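Local atomic coordinates of branched-chain-amino-acid aminotransferase (Pseudomonas sp. UW4, PDB entry 6JIF), a protein that catalyses the pyridoxal-5'-phosphate-dependent transfer of amino groups between branched-chain amino acids and 2-oxo acids. Residues 91-96 with 123-128; 144-149 with 167-172. All coordinates share one frame; numbering follows the deposited sequence.

How the interactions relate
Following the chain from the N terminus, the first of the four segments met is on strand 91-94. The chain then passes through helix 96-109 and comes back in helix 117-130. Interaction 1 closes this largely helical loop by packing helix 117-130 over strand 91-94. The helix is followed by strand 143-153, which turns back as strand 164-174, and interaction 2 closes that hairpin. The two contacts follow in series, neither nested nor crossed. Both reach the same antiparallel sheet, and helix 117-130 covers parts of each. Ala123 packs on Ile169 and Val128 on Leu146, so the helix ties strand 91-94 to the hairpin. The centres of interactions 1 and 2 are about 10 Å apart.

Interaction 1. Residues 91-96 with 123-128; sequences INLFRP and ACKAVV
Leu93 and Ile91 reach from strand 91-94 to the helix segment 123-128, and the contact is almost wholly apolar. Leu93 carries most of it. Its CD2 methyl lies 4.0 Å from Lys125 CG and 4.1 Å from Cys124 CB. Its other methyl, CD1, is 4.4 Å from Val128 CG2. The leucine tip therefore meets three residues on one side of the helix. Ile91 adds a second apolar pair, with its CG2 4.1 Å from Val128 CG1. Ile91 CG1 sits beside the backbone N (chi1 -54°), which leaves CG2 anti to that N and turned to the helix. The two side chains run past one another with opposite headings.

Lys125 joins through its CG methylene, set beside the backbone N (chi1 -68°).

The polar contacts of the strand lie elsewhere. Asn92 bonds Lys358 and the backbone of Gln345, and the backbone of Leu93 pairs with Val357. The helix also packs on strand 164-174, where Val127 meets Ile169.

This is a helix laid on a beta sheet, with segment axes 10.6 Å apart at closest. The chemistry implies that burial of apolar groups, without directional bonds, is what joins these two segments.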
loop_
_atom_site.group_PDB
_atom_site.type_symbol
_atom_site.label_atom_id
_atom_site.label_comp_id
_atom_site.label_asym_id
_atom_site.label_seq_id
_atom_site.Cartn_x
_atom_site.Cartn_y
_atom_site.Cartn_z
ATOM N N ILE B 91 29.281 -16.997 12.403
ATOM C CA ILE B 91 28.030 -16.587 11.764
ATOM C C ILE B 91 28.151 -15.155 11.224
ATOM O O ILE B 91 28.423 -14.220 11.988
ATOM C CB ILE B 91 26.853 -16.673 12.758
ATOM C CG1 ILE B 91 26.795 -18.082 13.358
ATOM C CG2 ILE B 91 25.570 -16.248 12.059
ATOM C CD1 ILE B 91 25.805 -18.206 14.513
ATOM N N ASN B 92 27.906 -14.970 9.916
ATOM C CA ASN B 92 27.978 -13.654 9.278
ATOM C C ASN B 92 26.569 -13.099 9.118
ATOM O O ASN B 92 25.757 -13.669 8.392
ATOM C CB ASN B 92 28.615 -13.719 7.879
ATOM C CG ASN B 92 30.097 -13.804 7.915
ATOM O OD1 ASN B 92 30.669 -13.796 8.972
ATOM N ND2 ASN B 92 30.740 -13.866 6.748
ATOM N N LEU B 93 26.279 -11.961 9.731
ATOM C CA LEU B 93 25.058 -11.238 9.405
ATOM C C LEU B 93 25.424 -10.151 8.392
ATOM O O LEU B 93 26.231 -9.278 8.701
ATOM C CB LEU B 93 24.496 -10.649 10.701
ATOM C CG LEU B 93 23.242 -9.817 10.684
ATOM C CD1 LEU B 93 22.136 -10.734 10.205
ATOM C CD2 LEU B 93 22.961 -9.333 12.100
ATOM N N PHE B 94 24.784 -10.144 7.216
ATOM C CA PHE B 94 25.262 -9.337 6.078
ATOM C C PHE B 94 24.625 -7.938 6.051
ATOM O O PHE B 94 23.434 -7.806 5.774
ATOM C CB PHE B 94 24.983 -10.087 4.762
ATOM C CG PHE B 94 25.532 -9.392 3.535
ATOM C CD1 PHE B 94 26.899 -9.415 3.245
ATOM C CD2 PHE B 94 24.673 -8.693 2.681
ATOM C CE1 PHE B 94 27.418 -8.790 2.117
ATOM C CE2 PHE B 94 25.191 -8.034 1.541
ATOM C CZ PHE B 94 26.539 -8.095 1.250
ATOM N N ARG B 95 25.468 -6.877 6.266
ATOM C CA ARG B 95 25.126 -5.456 6.086
ATOM C C ARG B 95 23.836 -5.031 6.792
ATOM O O ARG B 95 23.033 -4.283 6.215
ATOM C CB ARG B 95 25.054 -5.129 4.592
ATOM C CG ARG B 95 26.408 -5.448 3.901
ATOM C CD ARG B 95 26.550 -4.657 2.637
ATOM N NE ARG B 95 26.971 -3.279 2.854
ATOM C CZ ARG B 95 27.124 -2.388 1.875
ATOM N NH1 ARG B 95 26.915 -2.728 0.584
ATOM N NH2 ARG B 95 27.583 -1.181 2.168
ATOM N N PRO B 96 23.605 -5.446 8.035
ATOM C CA PRO B 96 22.357 -5.050 8.690
ATOM C C PRO B 96 22.240 -3.544 8.930
ATOM O O PRO B 96 21.119 -3.029 9.030
ATOM C CB PRO B 96 22.406 -5.809 10.016
ATOM C CG PRO B 96 23.816 -5.999 10.283
ATOM C CD PRO B 96 24.466 -6.254 8.934
ATOM N N ALA B 123 18.812 -5.974 17.882
ATOM C CA ALA B 123 17.626 -6.824 17.815
ATOM C C ALA B 123 17.825 -7.949 16.814
ATOM O O ALA B 123 17.434 -9.102 17.064
ATOM C CB ALA B 123 16.390 -6.018 17.425
ATOM N N CYS B 124 18.413 -7.624 15.667
ATOM C CA CYS B 124 18.655 -8.657 14.659
ATOM C C CYS B 124 19.583 -9.721 15.196
ATOM O O CYS B 124 19.330 -10.927 15.014
ATOM C CB CYS B 124 19.248 -8.059 13.394
ATOM S SG CYS B 124 18.143 -7.006 12.414
ATOM N N LYS B 125 20.671 -9.293 15.857
ATOM C CA LYS B 125 21.632 -10.240 16.428
ATOM C C LYS B 125 20.982 -11.124 17.485
ATOM O O LYS B 125 21.224 -12.330 17.520
ATOM C CB LYS B 125 22.840 -9.504 17.024
ATOM C CG LYS B 125 23.720 -8.825 15.984
ATOM C CD LYS B 125 24.851 -8.082 16.621
ATOM C CE LYS B 125 25.960 -9.022 17.051
ATOM N NZ LYS B 125 26.897 -8.175 17.797
ATOM N N ALA B 126 20.110 -10.558 18.313
ATOM C CA ALA B 126 19.434 -11.366 19.325
ATOM C C ALA B 126 18.532 -12.411 18.680
ATOM O O ALA B 126 18.462 -13.542 19.152
ATOM C CB ALA B 126 18.618 -10.459 20.262
ATOM N N VAL B 127 17.846 -12.047 17.588
ATOM C CA VAL B 127 17.022 -13.047 16.887
ATOM C C VAL B 127 17.881 -14.171 16.296
ATOM O O VAL B 127 17.545 -15.372 16.406
ATOM C CB VAL B 127 16.176 -12.347 15.811
ATOM C CG1 VAL B 127 15.498 -13.379 14.883
ATOM C CG2 VAL B 127 15.128 -11.486 16.471
ATOM N N VAL B 128 19.019 -13.814 15.678
ATOM C CA VAL B 128 19.913 -14.864 15.191
ATOM C C VAL B 128 20.375 -15.753 16.359
ATOM O O VAL B 128 20.309 -16.999 16.302
ATOM C CB VAL B 128 21.095 -14.250 14.410
ATOM C CG1 VAL B 128 22.009 -15.333 13.843
ATOM C CG2 VAL B 128 20.584 -13.477 13.214
#

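Interaction 2. Residues 144-149 with 167-172; sequences LYLRPF and FSIFCI
Phe149 and Phe170 both place CG between the backbone N and the carbonyl carbon (chi1 58° and 63°). This brings their side chains together at about a right angle, with Phe149 CE1 3.8 Å from Phe170 CD2. They belong to an antiparallel beta hairpin of strands 143-153 and 164-174. Its hydrogen-bonded pairs are Tyr145-Ile172, Arg147-Phe170 and Phe149-Ser168, whose side chains lie on one face. The bond from Arg147 N to Phe170 O is nearly straight (2.9 Å), whereas Phe170 N reaches Arg147 O from above the carbonyl plane at 3.2 Å.

Arg147 sets its CB over one face of the Phe170 ring, toward the rim, in a CH-pi contact 4.0 Å from the ring centroid; its CG touches Phe170 CZ. Farther out, Tyr145 OH accepts a bond from Arg147 NH2 in the guanidinium plane, and Arg147 NH1 bonds Tyr73 of the second subunit. Phe149 also packs on His72 and Glu66 of that subunit. With an alanine here, a gap is likely to open beside Ser168 CB and the Phe170 ring, leaving His72 of the second subunit without its ring partner.

Leu146, Pro148, Ile169 and Cys171 line the opposite face, under helix 117-130. Leu146 CD1 lies 3.8 Å from Cys171 CB. Pro148 and Ile169 form a non-hydrogen-bonded pair, so the missing N-H costs nothing here; Pro148 CB lies 3.7 Å from Ile169 CG1.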
loop_
_atom_site.group_PDB
_atom_site.type_symbol
_atom_site.label_atom_id
_atom_site.label_comp_id
_atom_site.label_asym_id
_atom_site.label_seq_id
_atom_site.Cartn_x
_atom_site.Cartn_y
_atom_site.Cartn_z
ATOM N N LEU B 144 19.934 -18.018 7.107
ATOM C CA LEU B 144 18.821 -17.653 7.977
ATOM C C LEU B 144 18.314 -16.263 7.570
ATOM O O LEU B 144 19.041 -15.259 7.678
ATOM C CB LEU B 144 19.264 -17.684 9.439
ATOM C CG LEU B 144 18.116 -17.386 10.415
ATOM C CD1 LEU B 144 17.167 -18.606 10.456
ATOM C CD2 LEU B 144 18.690 -17.121 11.804
ATOM N N TYR B 145 17.086 -16.188 7.089
ATOM C CA TYR B 145 16.535 -14.925 6.637
ATOM C C TYR B 145 15.833 -14.260 7.797
ATOM O O TYR B 145 15.116 -14.921 8.546
ATOM C CB TYR B 145 15.557 -15.167 5.502
ATOM C CG TYR B 145 14.912 -13.942 4.897
ATOM C CD1 TYR B 145 15.563 -13.196 3.938
ATOM C CD2 TYR B 145 13.630 -13.580 5.258
ATOM C CE1 TYR B 145 14.941 -12.076 3.358
ATOM C CE2 TYR B 145 13.012 -12.478 4.722
ATOM C CZ TYR B 145 13.657 -11.738 3.767
ATOM O OH TYR B 145 12.992 -10.649 3.196
ATOM N N LEU B 146 16.086 -12.967 7.964
ATOM C CA LEU B 146 15.426 -12.142 8.962
ATOM C C LEU B 146 14.506 -11.159 8.258
ATOM O O LEU B 146 14.946 -10.485 7.315
ATOM C CB LEU B 146 16.444 -11.355 9.774
ATOM C CG LEU B 146 16.985 -12.028 11.022
ATOM C CD1 LEU B 146 17.664 -13.289 10.592
ATOM C CD2 LEU B 146 17.998 -11.037 11.725
ATOM N N ARG B 147 13.268 -11.032 8.786
ATOM C CA ARG B 147 12.217 -10.130 8.346
ATOM C C ARG B 147 11.858 -9.152 9.478
ATOM O O ARG B 147 10.962 -9.439 10.308
ATOM C CB ARG B 147 10.992 -10.935 7.883
ATOM C CG ARG B 147 9.733 -10.102 7.558
ATOM C CD ARG B 147 10.003 -9.028 6.517
ATOM N NE ARG B 147 10.432 -9.622 5.243
ATOM C CZ ARG B 147 9.627 -9.945 4.215
ATOM N NH1 ARG B 147 8.324 -9.766 4.272
ATOM N NH2 ARG B 147 10.141 -10.480 3.105
ATOM N N PRO B 148 12.556 -8.020 9.587
ATOM C CA PRO B 148 12.066 -6.933 10.459
ATOM C C PRO B 148 10.949 -6.182 9.766
ATOM O O PRO B 148 10.907 -6.096 8.541
ATOM C CB PRO B 148 13.271 -5.997 10.646
ATOM C CG PRO B 148 14.500 -6.791 10.086
ATOM C CD PRO B 148 13.904 -7.751 9.054
ATOM N N PHE B 149 10.056 -5.606 10.587
ATOM C CA PHE B 149 8.970 -4.804 10.049
ATOM C C PHE B 149 8.421 -3.905 11.151
ATOM O O PHE B 149 8.520 -4.212 12.336
ATOM C CB PHE B 149 7.848 -5.670 9.442
ATOM C CG PHE B 149 7.202 -6.678 10.397
ATOM C CD1 PHE B 149 7.853 -7.850 10.768
ATOM C CD2 PHE B 149 5.896 -6.480 10.847
ATOM C CE1 PHE B 149 7.228 -8.764 11.605
ATOM C CE2 PHE B 149 5.255 -7.396 11.718
ATOM C CZ PHE B 149 5.928 -8.549 12.075
ATOM N N PHE B 167 7.405 -2.933 16.300
ATOM C CA PHE B 167 8.618 -3.294 15.561
ATOM C C PHE B 167 8.891 -4.762 15.892
ATOM O O PHE B 167 8.948 -5.131 17.056
ATOM C CB PHE B 167 9.791 -2.393 15.977
ATOM C CG PHE B 167 11.108 -2.864 15.447
ATOM C CD1 PHE B 167 11.219 -3.257 14.118
ATOM C CD2 PHE B 167 12.212 -2.948 16.280
ATOM C CE1 PHE B 167 12.443 -3.730 13.609
ATOM C CE2 PHE B 167 13.452 -3.407 15.795
ATOM C CZ PHE B 167 13.584 -3.780 14.482
ATOM N N SER B 168 8.912 -5.620 14.886
ATOM C CA SER B 168 9.113 -7.026 15.180
ATOM C C SER B 168 10.088 -7.610 14.152
ATOM O O SER B 168 10.287 -7.074 13.062
ATOM C CB SER B 168 7.741 -7.744 15.201
ATOM O OG SER B 168 7.807 -9.146 15.395
ATOM N N ILE B 169 10.739 -8.695 14.525
ATOM C CA ILE B 169 11.639 -9.380 13.596
ATOM C C ILE B 169 11.415 -10.876 13.787
ATOM O O ILE B 169 11.655 -11.406 14.878
ATOM C CB ILE B 169 13.142 -9.054 13.804
ATOM C CG1 ILE B 169 13.377 -7.543 13.997
ATOM C CG2 ILE B 169 14.043 -9.706 12.695
ATOM C CD1 ILE B 169 14.754 -7.208 14.473
ATOM N N PHE B 170 11.027 -11.569 12.712
ATOM C CA PHE B 170 11.068 -13.026 12.775
ATOM C C PHE B 170 12.098 -13.531 11.769
ATOM O O PHE B 170 12.618 -12.775 10.953
ATOM C CB PHE B 170 9.674 -13.663 12.560
ATOM C CG PHE B 170 9.050 -13.419 11.226
ATOM C CD1 PHE B 170 9.321 -14.272 10.148
ATOM C CD2 PHE B 170 8.094 -12.405 11.055
ATOM C CE1 PHE B 170 8.723 -14.089 8.904
ATOM C CE2 PHE B 170 7.513 -12.230 9.782
ATOM C CZ PHE B 170 7.841 -13.073 8.712
ATOM N N CYS B 171 12.458 -14.807 11.881
ATOM C CA CYS B 171 13.423 -15.393 10.959
ATOM C C CYS B 171 12.891 -16.718 10.424
ATOM O O CYS B 171 11.965 -17.328 10.976
ATOM C CB CYS B 171 14.812 -15.570 11.624
ATOM S SG CYS B 171 14.933 -16.798 12.920
ATOM N N ILE B 172 13.472 -17.140 9.315
ATOM C CA ILE B 172 13.136 -18.438 8.685
ATOM C C ILE B 172 14.388 -19.001 8.034
ATOM O O ILE B 172 15.179 -18.233 7.478
ATOM C CB ILE B 172 12.019 -18.314 7.620
ATOM C CG1 ILE B 172 12.369 -17.238 6.581
ATOM C CG2 ILE B 172 10.689 -18.000 8.246
ATOM C CD1 ILE B 172 11.505 -17.389 5.364
#